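Local coordinates for clostripain-related protein (Bacteroides thetaiotaomicron, PDB 6N9J) that is a secreted cysteine protease of the clostripain (C11) family, probably cutting peptide bonds through a reactive cysteine thiol that peptide-based inhibitors can trap irreversibly, at residues 36-39 with 40-43; 191-194 with 195-198; 206-209 with 210-214; 214-217 with 218-222. All blocks are in the same frame, centred on the assembly; numbering follows the deposited sequence.

Contact 1. Residues 36-39 with 40-43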
loop_
_atom_site.group_PDB
_atom_site.type_symbol
_atom_site.label_atom_id
_atom_site.label_comp_id
_atom_site.label_asym_id
_atom_site.label_seq_id
_atom_site.Cartn_x
_atom_site.Cartn_y
_atom_site.Cartn_z
ATOM N N GLU A 36 12.295 -5.538 -17.381
ATOM C CA GLU A 36 13.458 -4.677 -17.551
ATOM C C GLU A 36 14.261 -4.546 -16.246
ATOM O O GLU A 36 15.486 -4.461 -16.269
ATOM C CB GLU A 36 13.034 -3.293 -18.042
ATOM C CG GLU A 36 14.196 -2.357 -18.320
ATOM C CD GLU A 36 13.750 -0.924 -18.538
ATOM O OE1 GLU A 36 12.534 -0.698 -18.728
ATOM O OE2 GLU A 36 14.616 -0.020 -18.514
ATOM N N GLY A 37 13.565 -4.527 -15.113
ATOM C CA GLY A 37 14.221 -4.406 -13.825
ATOM C C GLY A 37 15.030 -5.624 -13.412
ATOM O O GLY A 37 15.936 -5.519 -12.588
ATOM N N MET A 38 14.721 -6.782 -13.980
ATOM C CA MET A 38 15.468 -7.991 -13.636
ATOM C C MET A 38 16.908 -7.974 -14.168
ATOM O O MET A 38 17.737 -8.787 -13.752
ATOM C CB MET A 38 14.731 -9.236 -14.134
ATOM C CG MET A 38 13.493 -9.592 -13.304
ATOM S SD MET A 38 13.889 -9.939 -11.591
ATOM C CE MET A 38 15.000 -11.339 -11.767
ATOM N N GLN A 39 17.215 -7.034 -15.059
ATOM C CA GLN A 39 18.557 -6.929 -15.623
ATOM C C GLN A 39 19.606 -6.585 -14.566
ATOM O O GLN A 39 20.751 -7.023 -14.654
ATOM C CB GLN A 39 18.586 -5.894 -16.752
ATOM C CG GLN A 39 17.761 -6.292 -17.975
ATOM C CD GLN A 39 18.327 -7.512 -18.695
ATOM O OE1 GLN A 39 19.463 -7.925 -18.447
ATOM N NE2 GLN A 39 17.532 -8.097 -19.590
ATOM N N SER A 40 19.214 -5.812 -13.560
ATOM C CA SER A 40 20.138 -5.433 -12.501
ATOM C C SER A 40 20.032 -6.381 -11.313
ATOM O O SER A 40 20.605 -6.128 -10.258
ATOM C CB SER A 40 19.866 -4.002 -12.043
ATOM O OG SER A 40 19.693 -3.141 -13.154
ATOM N N VAL A 41 19.277 -7.462 -11.479
ATOM C CA VAL A 41 19.074 -8.423 -10.400
ATOM C C VAL A 41 19.713 -9.764 -10.740
ATOM O O VAL A 41 19.550 -10.262 -11.847
ATOM C CB VAL A 41 17.578 -8.650 -10.107
ATOM C CG1 VAL A 41 17.410 -9.621 -8.937
ATOM C CG2 VAL A 41 16.864 -7.330 -9.813
ATOM N N ASP A 42 20.441 -10.339 -9.787
ATOM C CA ASP A 42 21.006 -11.676 -9.931
ATOM C C ASP A 42 19.979 -12.733 -9.514
ATOM O O ASP A 42 19.762 -12.955 -8.323
ATOM C CB ASP A 42 22.284 -11.803 -9.095
ATOM C CG ASP A 42 22.968 -13.167 -9.243
ATOM O OD1 ASP A 42 22.603 -13.949 -10.155
ATOM O OD2 ASP A 42 23.900 -13.443 -8.451
ATOM N N ASP A 43 19.365 -13.390 -10.499
ATOM C CA ASP A 43 18.301 -14.368 -10.246
ATOM C C ASP A 43 18.812 -15.701 -9.666
ATOM O O ASP A 43 18.024 -16.620 -9.428
ATOM C CB ASP A 43 17.502 -14.634 -11.536
ATOM C CG ASP A 43 18.387 -15.075 -12.700
ATOM O OD1 ASP A 43 19.500 -14.528 -12.845
ATOM O OD2 ASP A 43 17.973 -15.975 -13.467
#
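The carbonyl oxygen of Met38 is gripped by two donors in the 3-10 turn that follows helix 24-37: Val41 N donates to Met38 O at 3.0 Å, and the amine of Lys65, from strand 59-65, donates to it as well. The backbone bond bends sharply at its acceptor, with a C=O...N angle of 108° and the donor standing well above the carbonyl plane, as expected of a tight i to i+3 turn. One residue earlier, Ser40 N makes only a weak bond to Gly37 O, at 3.4 Å. Lys65 NZ also binds the carbonyl oxygen of Val41, which lies 3.0 Å from Met38 O; its charge probably offsets the repulsion between these two acceptors.

Next to the polar turn, Met38 curls back on itself. Its chain is bent at both chi2 and chi3 (-61° and -60°), which swings the terminal methyl toward the following loop. There Met38 CE lies 4.1 Å from Val41 CB and equally close to Val41 CG1, and it also meets CB of Asp43. The other valine branch turns back to the helix, with Val41 CG2 3.4 Å from Gly37 O. Val197 of helix 193-200 packs on both Met38 and Val41, while Asp43 OD2 accepts from the backbone N of Lys65. Shortening from four-residue to three-residue bonds is a familiar way for an alpha-helix to end in 3-10 geometry; here a loop then leads into strand 46-53, which runs parallel to strand 9-18, consistent with a beta-alpha-beta crossover of the caspase-like clan CD fold.

Contact 2. Residues 191-194 with 195-198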
loop_
_atom_site.group_PDB
_atom_site.type_symbol
_atom_site.label_atom_id
_atom_site.label_comp_id
_atom_site.label_asym_id
_atom_site.label_seq_id
_atom_site.Cartn_x
_atom_site.Cartn_y
_atom_site.Cartn_z
ATOM N N ALA A 191 3.858 1.906 -9.508
ATOM C CA ALA A 191 5.305 1.937 -9.397
ATOM C C ALA A 191 5.984 1.906 -10.758
ATOM O O ALA A 191 5.463 1.336 -11.715
ATOM C CB ALA A 191 5.801 0.772 -8.534
ATOM N N PRO A 192 7.147 2.561 -10.846
ATOM C CA PRO A 192 8.131 2.400 -11.922
ATOM C C PRO A 192 8.988 1.153 -11.668
ATOM O O PRO A 192 10.101 1.226 -11.111
ATOM C CB PRO A 192 8.957 3.679 -11.823
ATOM C CG PRO A 192 8.912 4.013 -10.341
ATOM C CD PRO A 192 7.524 3.631 -9.902
ATOM N N TYR A 193 8.472 -0.001 -12.084
ATOM C CA TYR A 193 9.056 -1.271 -11.675
ATOM C C TYR A 193 10.404 -1.532 -12.309
ATOM O O TYR A 193 11.070 -2.509 -11.971
ATOM C CB TYR A 193 8.097 -2.416 -11.982
ATOM C CG TYR A 193 6.967 -2.482 -10.988
ATOM C CD1 TYR A 193 7.182 -2.996 -9.713
ATOM C CD2 TYR A 193 5.700 -2.024 -11.311
ATOM C CE1 TYR A 193 6.169 -3.054 -8.789
ATOM C CE2 TYR A 193 4.666 -2.079 -10.385
ATOM C CZ TYR A 193 4.911 -2.589 -9.124
ATOM O OH TYR A 193 3.918 -2.653 -8.180
ATOM N N GLU A 194 10.816 -0.660 -13.221
ATOM C CA GLU A 194 12.145 -0.781 -13.795
ATOM C C GLU A 194 13.226 -0.355 -12.795
ATOM O O GLU A 194 14.385 -0.742 -12.940
ATOM C CB GLU A 194 12.255 0.039 -15.083
ATOM C CG GLU A 194 12.343 1.538 -14.882
ATOM C CD GLU A 194 10.992 2.236 -14.759
ATOM O OE1 GLU A 194 9.939 1.570 -14.588
ATOM O OE2 GLU A 194 10.994 3.482 -14.843
ATOM N N VAL A 195 12.862 0.435 -11.781
ATOM C CA VAL A 195 13.816 0.766 -10.715
ATOM C C VAL A 195 13.364 0.273 -9.336
ATOM O O VAL A 195 14.183 0.109 -8.447
ATOM C CB VAL A 195 14.101 2.284 -10.625
ATOM C CG1 VAL A 195 15.110 2.703 -11.693
ATOM C CG2 VAL A 195 12.798 3.113 -10.696
ATOM N N VAL A 196 12.076 0.012 -9.161
ATOM C CA VAL A 196 11.598 -0.562 -7.906
ATOM C C VAL A 196 12.008 -2.041 -7.755
ATOM O O VAL A 196 12.335 -2.482 -6.650
ATOM C CB VAL A 196 10.065 -0.421 -7.772
ATOM C CG1 VAL A 196 9.521 -1.363 -6.695
ATOM C CG2 VAL A 196 9.697 1.025 -7.446
ATOM N N VAL A 197 12.036 -2.800 -8.854
ATOM C CA VAL A 197 12.361 -4.241 -8.776
ATOM C C VAL A 197 13.754 -4.512 -8.188
ATOM O O VAL A 197 13.872 -5.345 -7.294
ATOM C CB VAL A 197 12.229 -4.956 -10.161
ATOM C CG1 VAL A 197 13.167 -6.178 -10.267
ATOM C CG2 VAL A 197 10.791 -5.377 -10.394
ATOM N N PRO A 198 14.807 -3.817 -8.665
ATOM C CA PRO A 198 16.073 -4.058 -7.962
ATOM C C PRO A 198 16.030 -3.627 -6.487
ATOM O O PRO A 198 16.689 -4.248 -5.652
ATOM C CB PRO A 198 17.086 -3.210 -8.751
ATOM C CG PRO A 198 16.459 -3.006 -10.096
ATOM C CD PRO A 198 14.983 -2.914 -9.820
#
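The ring of Pro192 and the branched side chain of Val195 form the bump and hollow of this first helical turn: Val195 CG2 sits 4.0 Å from Pro192 CG and just as near to CB of that ring. The methyl occupies the position between the backbone N and the carbonyl carbon, which directs it back toward Pro192. Val196 fills the adjoining recess. Its CG2 methyl drops into the notch between Ala191 CB, at 4.1 Å, and CD of Pro192, while the other branch, Val196 CG1, runs alongside the ring of Tyr193 and comes 4.2 Å from its CD1.

Ala191 also covers part of the Tyr193 ring, its CB standing 3.5 Å above the plane of the ring of Tyr193, displaced toward the rim. Helix 24-37 (Asp30, Met34) and strand 105-110 (Val108, Trp110) pack on the same tyrosine. Its hydroxyl reaches Asp159 at the end of strand 155-159. Farther along, Val197 CG2 nestles against Tyr193 O, and the ring of Pro198 follows with CD turned to Glu194 O.

The backbone bonds of the turn hold these residues together. Pro192 O accepts from Val195 N at 2.9 Å and from Val196 N at 3.0 Å, the two donors arriving from opposite faces of the carbonyl plane. Pro198 has no N-H to give, and the helix 193-200 kinks there. Proline at the N-cap, with its carbonyl taking the first i+3 and i+4 bonds of the helix, is a helix-start arrangement, here beginning a short helix beside the central sheet.

Contact 3. Residues 206-209 with 210-214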
loop_
_atom_site.group_PDB
_atom_site.type_symbol
_atom_site.label_atom_id
_atom_site.label_comp_id
_atom_site.label_asym_id
_atom_site.label_seq_id
_atom_site.Cartn_x
_atom_site.Cartn_y
_atom_site.Cartn_z
ATOM N N PRO A 206 15.560 -2.428 2.212
ATOM C CA PRO A 206 14.726 -2.464 1.000
ATOM C C PRO A 206 13.515 -1.524 1.026
ATOM O O PRO A 206 13.181 -0.976 -0.028
ATOM C CB PRO A 206 14.260 -3.929 0.927
ATOM C CG PRO A 206 14.626 -4.549 2.258
ATOM C CD PRO A 206 15.799 -3.779 2.750
ATOM N N ALA A 207 12.889 -1.320 2.185
ATOM C CA ALA A 207 11.682 -0.489 2.241
ATOM C C ALA A 207 12.015 0.947 1.858
ATOM O O ALA A 207 11.327 1.567 1.051
ATOM C CB ALA A 207 11.043 -0.547 3.631
ATOM N N VAL A 208 13.099 1.461 2.418
ATOM C CA VAL A 208 13.574 2.794 2.078
ATOM C C VAL A 208 13.966 2.848 0.603
ATOM O O VAL A 208 13.607 3.791 -0.103
ATOM C CB VAL A 208 14.775 3.213 2.968
ATOM C CG1 VAL A 208 15.363 4.534 2.495
ATOM C CG2 VAL A 208 14.342 3.321 4.420
ATOM N N SER A 209 14.704 1.831 0.147
ATOM C CA SER A 209 15.110 1.745 -1.258
ATOM C C SER A 209 13.913 1.771 -2.198
ATOM O O SER A 209 13.943 2.436 -3.238
ATOM C CB SER A 209 15.922 0.473 -1.529
ATOM O OG SER A 209 17.074 0.420 -0.712
ATOM N N ILE A 210 12.877 1.014 -1.845
ATOM C CA ILE A 210 11.673 0.938 -2.668
ATOM C C ILE A 210 11.029 2.319 -2.738
ATOM O O ILE A 210 10.670 2.795 -3.826
ATOM C CB ILE A 210 10.676 -0.117 -2.116
ATOM C CG1 ILE A 210 11.239 -1.529 -2.313
ATOM C CG2 ILE A 210 9.281 0.024 -2.793
ATOM C CD1 ILE A 210 10.579 -2.617 -1.441
ATOM N N ALA A 211 10.933 2.978 -1.580
ATOM C CA ALA A 211 10.298 4.292 -1.464
ATOM C C ALA A 211 11.020 5.355 -2.280
ATOM O O ALA A 211 10.401 6.093 -3.040
ATOM C CB ALA A 211 10.243 4.711 -0.018
ATOM N N GLU A 212 12.338 5.423 -2.110
ATOM C CA GLU A 212 13.152 6.407 -2.808
ATOM C C GLU A 212 13.034 6.246 -4.308
ATOM O O GLU A 212 12.932 7.231 -5.029
ATOM C CB GLU A 212 14.626 6.294 -2.382
ATOM C CG GLU A 212 14.946 6.894 -1.001
ATOM C CD GLU A 212 15.174 8.407 -1.025
ATOM O OE1 GLU A 212 15.256 9.001 -2.120
ATOM O OE2 GLU A 212 15.287 9.010 0.071
ATOM N N ASN A 213 13.056 5.000 -4.781
ATOM C CA ASN A 213 13.017 4.743 -6.214
ATOM C C ASN A 213 11.614 4.977 -6.764
ATOM O O ASN A 213 11.448 5.528 -7.852
ATOM C CB ASN A 213 13.501 3.316 -6.530
ATOM C CG ASN A 213 15.017 3.198 -6.510
ATOM O OD1 ASN A 213 15.681 3.435 -7.513
ATOM N ND2 ASN A 213 15.569 2.844 -5.361
ATOM N N TYR A 214 10.606 4.569 -6.008
ATOM C CA TYR A 214 9.237 4.863 -6.399
ATOM C C TYR A 214 9.077 6.389 -6.534
ATOM O O TYR A 214 8.759 6.886 -7.612
ATOM C CB TYR A 214 8.255 4.304 -5.374
ATOM C CG TYR A 214 6.821 4.258 -5.838
ATOM C CD1 TYR A 214 6.098 3.076 -5.745
ATOM C CD2 TYR A 214 6.199 5.377 -6.408
ATOM C CE1 TYR A 214 4.791 3.004 -6.162
ATOM C CE2 TYR A 214 4.880 5.318 -6.850
ATOM C CZ TYR A 214 4.189 4.120 -6.713
ATOM O OH TYR A 214 2.896 3.984 -7.128
#
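Asn213 holds Ser209 O twice, through its side-chain amide and its own backbone. Asn213 ND2 donates to Ser209 O at 2.7 Å along an almost straight line, the N-H...O angle being 176°, with the oxygen lying in the plane of the amide. Asn213 N reaches Ser209 O at 3.1 Å from the opposite face of the carbonyl plane. With CG set anti to its carbonyl carbon (chi1 -79°), the asparagine folds back alongside the helix, and the ND2 bond fixes the rotation of its amide.

Regular i to i+4 bonds continue on the other carbonyls. Ile210 N binds Pro206 O at 2.7 Å, Ala211 N binds Ala207 O, and Glu212 N binds Val208 O at 2.9 Å, this last pointing nearly along the C=O axis. The hydroxyl of Ser209 turns back to the carbonyl of Ser205, while the carboxylate of Glu212 finds its partner in the indole N-H of Trp317.

Packing within the turn is close at one point. Ile210 CG1 lies a tight 3.0 Å from Pro206 O, so the side chain shields the very carbonyl that its own backbone N-H binds. On roughly the opposite side of the helix from Ile210, Val208 CG1 and Glu212 CG approach to 4.2 Å, one turn apart.

The faces of this helix divide its surroundings between them. Ile210 rests on Phe155 and Leu157 of strand 155-159, Ala207 and Ala211 lie against strand 239-244, and Ser209 and Asn213 meet Ala199 of helix 193-200, which precedes this one in the chain, Asn213 touching its Val195 too.

Contact 4. Residues 214-217 with 218-222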
loop_
_atom_site.group_PDB
_atom_site.type_symbol
_atom_site.label_atom_id
_atom_site.label_comp_id
_atom_site.label_asym_id
_atom_site.label_seq_id
_atom_site.Cartn_x
_atom_site.Cartn_y
_atom_site.Cartn_z
ATOM N N TYR A 214 10.606 4.569 -6.008
ATOM C CA TYR A 214 9.237 4.863 -6.399
ATOM C C TYR A 214 9.077 6.389 -6.534
ATOM O O TYR A 214 8.759 6.886 -7.612
ATOM C CB TYR A 214 8.255 4.304 -5.374
ATOM C CG TYR A 214 6.821 4.258 -5.838
ATOM C CD1 TYR A 214 6.098 3.076 -5.745
ATOM C CD2 TYR A 214 6.199 5.377 -6.408
ATOM C CE1 TYR A 214 4.791 3.004 -6.162
ATOM C CE2 TYR A 214 4.880 5.318 -6.850
ATOM C CZ TYR A 214 4.189 4.120 -6.713
ATOM O OH TYR A 214 2.896 3.984 -7.128
ATOM N N TYR A 215 9.295 7.119 -5.442
ATOM C CA TYR A 215 9.123 8.566 -5.449
ATOM C C TYR A 215 9.901 9.296 -6.546
ATOM O O TYR A 215 9.378 10.207 -7.183
ATOM C CB TYR A 215 9.528 9.136 -4.088
ATOM C CG TYR A 215 9.377 10.637 -4.024
ATOM C CD1 TYR A 215 8.121 11.215 -3.876
ATOM C CD2 TYR A 215 10.480 11.479 -4.130
ATOM C CE1 TYR A 215 7.959 12.578 -3.828
ATOM C CE2 TYR A 215 10.330 12.857 -4.070
ATOM C CZ TYR A 215 9.058 13.395 -3.925
ATOM O OH TYR A 215 8.879 14.756 -3.888
ATOM N N SER A 216 11.154 8.904 -6.759
ATOM C CA SER A 216 12.043 9.681 -7.606
ATOM C C SER A 216 11.589 9.789 -9.065
ATOM O O SER A 216 11.825 10.806 -9.717
ATOM C CB SER A 216 13.452 9.098 -7.551
ATOM O OG SER A 216 14.361 9.939 -8.233
ATOM N N VAL A 217 10.948 8.756 -9.593
ATOM C CA VAL A 217 10.520 8.837 -10.982
ATOM C C VAL A 217 9.364 9.840 -11.118
ATOM O O VAL A 217 9.341 10.654 -12.044
ATOM C CB VAL A 217 10.117 7.454 -11.528
ATOM C CG1 VAL A 217 9.342 7.586 -12.829
ATOM C CG2 VAL A 217 11.367 6.597 -11.738
ATOM N N TYR A 218 8.431 9.806 -10.177
ATOM C CA TYR A 218 7.293 10.722 -10.217
ATOM C C TYR A 218 7.723 12.150 -9.925
ATOM O O TYR A 218 7.231 13.092 -10.560
ATOM C CB TYR A 218 6.205 10.272 -9.237
ATOM C CG TYR A 218 5.398 9.126 -9.790
ATOM C CD1 TYR A 218 4.309 9.362 -10.622
ATOM C CD2 TYR A 218 5.748 7.807 -9.515
ATOM C CE1 TYR A 218 3.582 8.314 -11.153
ATOM C CE2 TYR A 218 5.027 6.752 -10.039
ATOM C CZ TYR A 218 3.943 7.009 -10.856
ATOM O OH TYR A 218 3.224 5.955 -11.382
ATOM N N ALA A 219 8.644 12.305 -8.974
ATOM C CA ALA A 219 9.216 13.611 -8.646
ATOM C C ALA A 219 9.878 14.273 -9.854
ATOM O O ALA A 219 9.903 15.496 -9.961
ATOM C CB ALA A 219 10.218 13.475 -7.518
ATOM N N LYS A 220 10.403 13.472 -10.778
ATOM C CA LYS A 220 11.133 14.050 -11.897
ATOM C C LYS A 220 10.255 14.467 -13.083
ATOM O O LYS A 220 10.659 15.318 -13.879
ATOM C CB LYS A 220 12.228 13.085 -12.355
ATOM C CG LYS A 220 13.512 13.277 -11.567
ATOM C CD LYS A 220 14.478 12.122 -11.715
ATOM C CE LYS A 220 15.800 12.440 -11.016
ATOM N NZ LYS A 220 16.528 11.208 -10.615
ATOM N N LYS A 221 9.059 13.904 -13.207
ATOM C CA LYS A 221 8.170 14.339 -14.277
ATOM C C LYS A 221 7.020 15.182 -13.723
ATOM O O LYS A 221 6.079 15.526 -14.438
ATOM C CB LYS A 221 7.642 13.141 -15.064
ATOM C CG LYS A 221 7.333 11.934 -14.218
ATOM C CD LYS A 221 6.756 10.809 -15.066
ATOM C CE LYS A 221 7.656 10.479 -16.244
ATOM N NZ LYS A 221 7.072 9.387 -17.090
ATOM N N TYR A 222 7.129 15.533 -12.447
ATOM C CA TYR A 222 6.128 16.349 -11.780
ATOM C C TYR A 222 6.049 17.755 -12.355
ATOM O O TYR A 222 7.059 18.407 -12.619
ATOM C CB TYR A 222 6.421 16.417 -10.292
ATOM C CG TYR A 222 5.608 17.423 -9.511
ATOM C CD1 TYR A 222 4.262 17.201 -9.230
ATOM C CD2 TYR A 222 6.200 18.573 -9.006
ATOM C CE1 TYR A 222 3.528 18.115 -8.491
ATOM C CE2 TYR A 222 5.468 19.498 -8.275
ATOM C CZ TYR A 222 4.141 19.257 -8.015
ATOM O OH TYR A 222 3.424 20.166 -7.282
#
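Ala219 places its methyl over one face of the Tyr215 ring, a CH-pi contact in which Ala219 CB lies 4.0 Å from the ring centroid of Tyr215 and 29° off the normal. The methyl is shifted toward the CE2 side of the ring. On another side of the helix Tyr214 and Tyr218 approach through their CE2 corners without overlapping: Tyr214 CE2 touches Tyr218 CE2 at 3.5 Å, and the planes are inclined by 23°. Tyr214 O lies in the plane of the Tyr218 ring, at its edge.

A backbone bond accompanies the first of these pairs, Ala219 N to Tyr215 O at 2.9 Å, nearly straight. Tyr215 CG stands anti to its backbone N (chi1 180°), which carries the ring along the helix to where the alanine rises. Strand 315-327 supplies Asn319 and Thr321 against the same tyrosine.

Toward the end of helix 206-221 the bonding weakens. Lys220 N reaches Val217 O at 3.3 Å with its donor well above the carbonyl plane, while its bond to Ser216 O is weak. The extended chain of Lys220 runs back along the turn to a weak, 3.5 Å bond from its NZ to Ser216 OG.

The chemistry thus changes across the helix: aromatic and methyl contacts supply cohesion on the faces turned to the protein, whereas the bond of the exposed Lys220 amine is weak, and that amine probably keeps much of its hydration.

Overall arrangement
The four contacts are local helix-turn contacts, and neighbouring ones pack on one another. Contacts 1 and 2 have centres 10 Å apart and meet directly, Gly37 O approaching Pro198 CG to 3.6 Å. Contact 2 in turn touches both halves of helix 206-221: its centre is 9 Å from that of contact 3 and 12 Å from that of contact 4. Contact 1 stays about 10 Å, nearest atoms, from contacts 3 and 4, and contact 2, touching all three, lies between. Contacts 3 and 4 share Tyr214, whose hydroxyl joins that of Tyr193 in binding Asp159, the end of strand 155-159. As in other clan CD proteases, the catalytic cysteine probably follows that strand, placing both tyrosines near the active site.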